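Local coordinates for cobalamin (Vitamin B12) biosynthesis CbiX protein (Marinobacter aquaeolei, PDB 3LYH) that is of unproven function but probably acts as a metal-binding lyase of the CbiX type, a chelatase-like family linked to cobalamin biosynthesis, at residues B[7-12]-B[52-57]; B[64-69]-B[98-103]. One frame throughout, in Å; residues are numbered along the deposited sequence. Where two conformers were deposited one is given.

Overall arrangement
Both contacts are built on one parallel four-stranded sheet, ordered 38-42, 6-12, 64-69, 96-99, and their centres lie about 10 Å apart. Contact 1 packs helix 50-59 against strand 6-12; contact 2 pairs strand 64-69 with edge strand 96-99 and the loop that follows. Along the chain they come in series, contact 1 closing before contact 2 opens, strand 64-69 being the next element after helix 50-59. Strands 6-12 and 64-69 are neighbours in the sheet, and Phe-65 packs on both Gln-7 and Ala-57. The sheet face bearing Ile-8 and Thr-66 meets the second subunit, while helix 50-59 packs on the opposite face, so core and dimer interface share the same strands.

Contact 1. Residues B[7-12]-B[52-57]; sequences QIILLA and TIVNRA
Ile-9 reaches from strand 6-12 toward helix 50-59, where Ile-53 and Val-54 meet it. This apolar packing carries the contact. Ile-9 CG1 lies 3.8 Å from Ile-53 CG2, and the two side chains slide past one another in opposite directions, flank to flank. The chain of Ile-9 is extended beyond CG1 (chi2 176°), and its CD1 touches two methyls, 3.8 Å from Val-54 CG2 and still against Ile-53 CG2; the Ile-9 and Val-54 side chains cross at about a right angle. Ile-53 presents CG2 rather than its longer branch because that methyl is anti to the backbone N (chi1 -62°).

One helical turn on, a polar side chain meets a methyl group. Gln-7, two residues before Ile-9 on the same face of the strand, lays its aliphatic CG 4.2 Å from Ala-57 CB. With only a methyl on the helix side, Gln-7 CA and Ala-57 CA come to 7.2 Å from each other.

No hydrogen bond joins the two segments. They run nearly antiparallel, at 168°, so Gln-7 and Ile-9 along the strand face Ala-57 and Ile-53 back along the helix. Phe-65 of the adjacent strand touches Gln-7, Ile-9 and Ala-57, while Ala-41 on the other neighbouring strand meets Ile-9 and Ile-53. On the reverse face of the sheet, Ile-8 and Leu-10 pack on Leu-121 and Val-117 of the second subunit. Helix 50-59 is therefore seated on this alpha/beta sheet through shape and hydrophobic burial, with directional bonding left to the strands.

Contact 2. Residues B[64-69]-B[98-103]; sequences QFTVVP and RLAEPI
Four backbone hydrogen bonds join the 65-69 run to residues 98-103. Arg-98 N donates to Phe-65 O at 3.0 Å, and Arg-98 O accepts from Val-67 N at 2.9 Å. Val-67 O takes Ala-100 N at 2.8 Å, extending the parallel ladder just past strand 96-99. Ile-103 N to Pro-69 O, 3.1 Å, is the straightest (165° at the hydrogen).

The Arg-98 and Thr-66 side chains run side by side, and Thr-66 CG2 lies over one face of the guanidinium, off-centre, 3.6 Å from Arg-98 NH2. CG anti to the backbone N (chi1 -179°) and a bend at chi3 (78°) put the guanidinium there. Its NH2 salt-bridges Glu-120 and hydrogen-bonds Ser-124, both of the second subunit, while Thr-66 OG1 bonds to His-6 and that Ser-124. Cutting Arg-98 back to an alanine is likely to leave Glu-120 and Ser-124 of the second subunit without this partner and to uncover the Thr-66 methyl.

Further out, Leu-99 CD1 meets Pro-69 CG at 4.0 Å, and the Val-68 and Ile-103 side chains cross at about a right angle, Val-68 CG1 3.7 Å from Ile-103 CG2. The sheet pairing rests on backbone bonds, while the Arg-98 charge is paired across the dimer interface.

Contact 1. Residues B[7-12]-B[52-57]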
loop_
_atom_site.group_PDB
_atom_site.type_symbol
_atom_site.label_atom_id
_atom_site.label_comp_id
_atom_site.label_asym_id
_atom_site.label_seq_id
_atom_site.Cartn_x
_atom_site.Cartn_y
_atom_site.Cartn_z
ATOM N N GLN B 7 -6.749 -20.973 5.807
ATOM C CA GLN B 7 -7.363 -19.647 5.971
ATOM C C GLN B 7 -6.343 -18.602 5.632
ATOM O O GLN B 7 -5.250 -18.632 6.167
ATOM C CB GLN B 7 -7.812 -19.435 7.416
ATOM C CG GLN B 7 -8.391 -18.037 7.716
ATOM C CD GLN B 7 -9.814 -17.795 7.183
ATOM O OE1 GLN B 7 -10.148 -16.672 6.732
ATOM N NE2 GLN B 7 -10.659 -18.810 7.275
ATOM N N ILE B 8 -6.702 -17.671 4.760
ATOM C CA ILE B 8 -5.907 -16.480 4.517
ATOM C C ILE B 8 -6.470 -15.353 5.386
ATOM O O ILE B 8 -7.669 -15.110 5.425
ATOM C CB ILE B 8 -5.984 -16.054 3.040
ATOM C CG1 ILE B 8 -5.248 -17.057 2.145
ATOM C CG2 ILE B 8 -5.447 -14.619 2.840
ATOM C CD1 ILE B 8 -3.690 -16.882 2.195
ATOM N N ILE B 9 -5.577 -14.677 6.095
ATOM C CA ILE B 9 -5.888 -13.464 6.836
ATOM C C ILE B 9 -5.109 -12.333 6.191
ATOM O O ILE B 9 -3.863 -12.343 6.214
ATOM C CB ILE B 9 -5.534 -13.572 8.334
ATOM C CG1 ILE B 9 -6.282 -14.742 8.925
ATOM C CG2 ILE B 9 -5.970 -12.285 9.075
ATOM C CD1 ILE B 9 -5.975 -15.049 10.408
ATOM N N LEU B 10 -5.831 -11.372 5.630
ATOM C CA LEU B 10 -5.238 -10.130 5.096
ATOM C C LEU B 10 -5.130 -9.192 6.253
ATOM O O LEU B 10 -6.152 -8.836 6.830
ATOM C CB LEU B 10 -6.052 -9.514 3.971
ATOM C CG LEU B 10 -6.306 -10.396 2.763
ATOM C CD1 LEU B 10 -7.140 -9.715 1.670
ATOM C CD2 LEU B 10 -5.051 -10.958 2.201
ATOM N N LEU B 11 -3.907 -8.808 6.622
ATOM C CA LEU B 11 -3.675 -8.055 7.860
ATOM C C LEU B 11 -3.347 -6.613 7.582
ATOM O O LEU B 11 -2.348 -6.327 6.952
ATOM C CB LEU B 11 -2.583 -8.672 8.729
ATOM C CG LEU B 11 -2.413 -8.056 10.128
ATOM C CD1 LEU B 11 -3.621 -8.307 10.944
ATOM C CD2 LEU B 11 -1.147 -8.634 10.814
ATOM N N ALA B 12 -4.209 -5.718 8.124
ATOM C CA ALA B 12 -4.023 -4.240 7.971
ATOM C C ALA B 12 -3.773 -3.577 9.346
ATOM O O ALA B 12 -4.130 -4.150 10.361
ATOM C CB ALA B 12 -5.306 -3.619 7.299
ATOM N N THR B 52 -10.119 -12.593 16.674
ATOM C CA THR B 52 -11.494 -12.858 16.263
ATOM C C THR B 52 -11.578 -13.693 15.010
ATOM O O THR B 52 -12.381 -14.613 14.939
ATOM C CB THR B 52 -12.293 -11.539 16.083
ATOM O OG1 THR B 52 -12.479 -10.945 17.363
ATOM C CG2 THR B 52 -13.647 -11.797 15.433
ATOM N N ILE B 53 -10.730 -13.394 14.029
ATOM C CA ILE B 53 -10.696 -14.192 12.815
ATOM C C ILE B 53 -10.175 -15.610 13.086
ATOM O O ILE B 53 -10.695 -16.604 12.540
ATOM C CB ILE B 53 -9.892 -13.484 11.705
ATOM C CG1 ILE B 53 -10.540 -12.154 11.322
ATOM C CG2 ILE B 53 -9.760 -14.392 10.442
ATOM C CD1 ILE B 53 -12.005 -12.249 10.861
ATOM N N VAL B 54 -9.132 -15.717 13.903
ATOM C CA VAL B 54 -8.578 -17.044 14.194
ATOM C C VAL B 54 -9.593 -17.858 14.986
ATOM O O VAL B 54 -9.851 -19.006 14.656
ATOM C CB VAL B 54 -7.200 -16.976 14.905
ATOM C CG1 VAL B 54 -6.818 -18.355 15.400
ATOM C CG2 VAL B 54 -6.125 -16.386 13.973
ATOM N N ASN B 55 -10.206 -17.211 15.978
ATOM C CA ASN B 55 -11.245 -17.838 16.813
ATOM C C ASN B 55 -12.395 -18.369 15.945
ATOM O O ASN B 55 -12.880 -19.479 16.141
ATOM C CB ASN B 55 -11.738 -16.830 17.859
ATOM C CG ASN B 55 -12.319 -17.482 19.092
ATOM O OD1 ASN B 55 -11.624 -18.188 19.819
ATOM N ND2 ASN B 55 -13.600 -17.226 19.351
ATOM N N ARG B 56 -12.782 -17.583 14.941
ATOM C CA ARG B 56 -13.858 -17.934 14.022
ATOM C C ARG B 56 -13.520 -19.069 13.040
ATOM O O ARG B 56 -14.365 -19.933 12.774
ATOM C CB ARG B 56 -14.285 -16.691 13.196
ATOM C CG ARG B 56 -15.305 -15.774 13.850
ATOM C CD ARG B 56 -16.164 -15.077 12.772
ATOM N NE ARG B 56 -16.750 -13.825 13.256
ATOM C CZ ARG B 56 -16.348 -12.588 12.937
ATOM N NH1 ARG B 56 -15.343 -12.359 12.083
ATOM N NH2 ARG B 56 -16.976 -11.545 13.486
ATOM N N ALA B 57 -12.328 -19.038 12.458
ATOM C CA ALA B 57 -11.907 -20.069 11.525
ATOM C C ALA B 57 -11.746 -21.389 12.309
ATOM O O ALA B 57 -12.130 -22.449 11.822
ATOM C CB ALA B 57 -10.611 -19.664 10.829
#

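Contact 2. Residues B[64-69]-B[98-103]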
loop_
_atom_site.group_PDB
_atom_site.type_symbol
_atom_site.label_atom_id
_atom_site.label_comp_id
_atom_site.label_asym_id
_atom_site.label_seq_id
_atom_site.Cartn_x
_atom_site.Cartn_y
_atom_site.Cartn_z
ATOM N N GLN B 64 -4.943 -24.190 9.949
ATOM C CA GLN B 64 -3.758 -23.717 9.202
ATOM C C GLN B 64 -4.109 -22.346 8.620
ATOM O O GLN B 64 -5.167 -22.173 7.990
ATOM C CB GLN B 64 -3.391 -24.661 8.052
ATOM C CG GLN B 64 -2.961 -26.080 8.487
ATOM C CD GLN B 64 -1.587 -26.131 9.112
ATOM O OE1 GLN B 64 -0.735 -25.271 8.851
ATOM N NE2 GLN B 64 -1.354 -27.157 9.943
ATOM N N PHE B 65 -3.232 -21.374 8.872
ATOM C CA PHE B 65 -3.444 -19.989 8.485
ATOM C C PHE B 65 -2.209 -19.455 7.796
ATOM O O PHE B 65 -1.106 -19.909 8.082
ATOM C CB PHE B 65 -3.714 -19.115 9.729
ATOM C CG PHE B 65 -4.952 -19.504 10.478
ATOM C CD1 PHE B 65 -4.936 -20.603 11.342
ATOM C CD2 PHE B 65 -6.112 -18.739 10.409
ATOM C CE1 PHE B 65 -6.104 -20.987 12.037
ATOM C CE2 PHE B 65 -7.260 -19.085 11.094
ATOM C CZ PHE B 65 -7.264 -20.213 11.934
ATOM N N THR B 66 -2.411 -18.476 6.924
ATOM C CA THR B 66 -1.330 -17.652 6.385
ATOM C C THR B 66 -1.795 -16.205 6.503
ATOM O O THR B 66 -2.864 -15.862 6.020
ATOM C CB THR B 66 -0.960 -17.997 4.937
ATOM O OG1 THR B 66 -0.499 -19.367 4.906
ATOM C CG2 THR B 66 0.128 -17.061 4.373
ATOM N N VAL B 67 -0.998 -15.421 7.216
ATOM C CA VAL B 67 -1.158 -13.956 7.325
ATOM C C VAL B 67 -0.413 -13.293 6.209
ATOM O O VAL B 67 0.812 -13.479 6.071
ATOM C CB VAL B 67 -0.668 -13.454 8.691
ATOM C CG1 VAL B 67 -0.713 -11.933 8.773
ATOM C CG2 VAL B 67 -1.536 -14.056 9.836
ATOM N N VAL B 68 -1.160 -12.549 5.398
ATOM C CA VAL B 68 -0.618 -11.749 4.267
ATOM C C VAL B 68 -0.738 -10.261 4.700
ATOM O O VAL B 68 -1.855 -9.704 4.705
ATOM C CB VAL B 68 -1.388 -11.956 2.959
ATOM C CG1 VAL B 68 -0.782 -11.115 1.826
ATOM C CG2 VAL B 68 -1.406 -13.436 2.543
ATOM N N PRO B 69 0.412 -9.635 5.072
ATOM C CA PRO B 69 0.338 -8.222 5.483
ATOM C C PRO B 69 -0.025 -7.277 4.351
ATOM O O PRO B 69 0.637 -7.252 3.318
ATOM C CB PRO B 69 1.719 -7.937 6.058
ATOM C CG PRO B 69 2.315 -9.245 6.351
ATOM C CD PRO B 69 1.763 -10.151 5.270
ATOM N N ARG B 98 1.500 -19.202 9.289
ATOM C CA ARG B 98 2.632 -18.716 8.534
ATOM C C ARG B 98 2.471 -17.215 8.332
ATOM O O ARG B 98 1.383 -16.748 8.070
ATOM C CB ARG B 98 2.713 -19.398 7.182
ATOM C CG ARG B 98 3.887 -18.950 6.364
ATOM C CD ARG B 98 4.157 -19.865 5.156
ATOM N NE ARG B 98 3.252 -19.651 4.030
ATOM C CZ ARG B 98 3.381 -18.683 3.107
ATOM N NH1 ARG B 98 4.380 -17.789 3.162
ATOM N NH2 ARG B 98 2.501 -18.612 2.116
ATOM N N LEU B 99 3.571 -16.487 8.435
ATOM C CA LEU B 99 3.604 -15.055 8.166
ATOM C C LEU B 99 4.241 -14.859 6.792
ATOM O O LEU B 99 5.433 -15.113 6.605
ATOM C CB LEU B 99 4.391 -14.353 9.283
ATOM C CG LEU B 99 4.677 -12.864 9.080
ATOM C CD1 LEU B 99 3.338 -12.149 8.874
ATOM C CD2 LEU B 99 5.481 -12.278 10.201
ATOM N N ALA B 100 3.429 -14.492 5.798
ATOM C CA ALA B 100 3.920 -14.179 4.468
ATOM C C ALA B 100 4.620 -12.824 4.445
ATOM O O ALA B 100 4.429 -12.007 5.359
ATOM C CB ALA B 100 2.754 -14.208 3.477
ATOM N N GLU B 101 5.431 -12.577 3.402
ATOM C CA GLU B 101 6.016 -11.255 3.167
ATOM C C GLU B 101 4.886 -10.220 2.951
ATOM O O GLU B 101 3.821 -10.574 2.450
ATOM C CB GLU B 101 7.010 -11.286 1.966
ATOM C CG GLU B 101 6.360 -11.411 0.569
ATOM C CD GLU B 101 7.341 -11.564 -0.620
ATOM O OE1 GLU B 101 8.575 -11.582 -0.354
ATOM O OE2 GLU B 101 6.844 -11.683 -1.801
ATOM N N PRO B 102 5.120 -8.936 3.279
ATOM C CA PRO B 102 4.159 -7.874 2.989
ATOM C C PRO B 102 3.921 -7.779 1.462
ATOM O O PRO B 102 4.853 -8.086 0.680
ATOM C CB PRO B 102 4.843 -6.616 3.493
ATOM C CG PRO B 102 6.182 -6.949 3.724
ATOM C CD PRO B 102 6.351 -8.373 3.868
ATOM N N ILE B 103 2.708 -7.417 1.057
ATOM C CA ILE B 103 2.354 -7.337 -0.368
ATOM C C ILE B 103 3.337 -6.453 -1.166
ATOM O O ILE B 103 3.552 -6.696 -2.336
ATOM C CB ILE B 103 0.898 -6.942 -0.621
ATOM C CG1 ILE B 103 0.609 -5.547 -0.091
ATOM C CG2 ILE B 103 -0.078 -8.037 -0.053
ATOM C CD1 ILE B 103 -0.720 -5.032 -0.476
#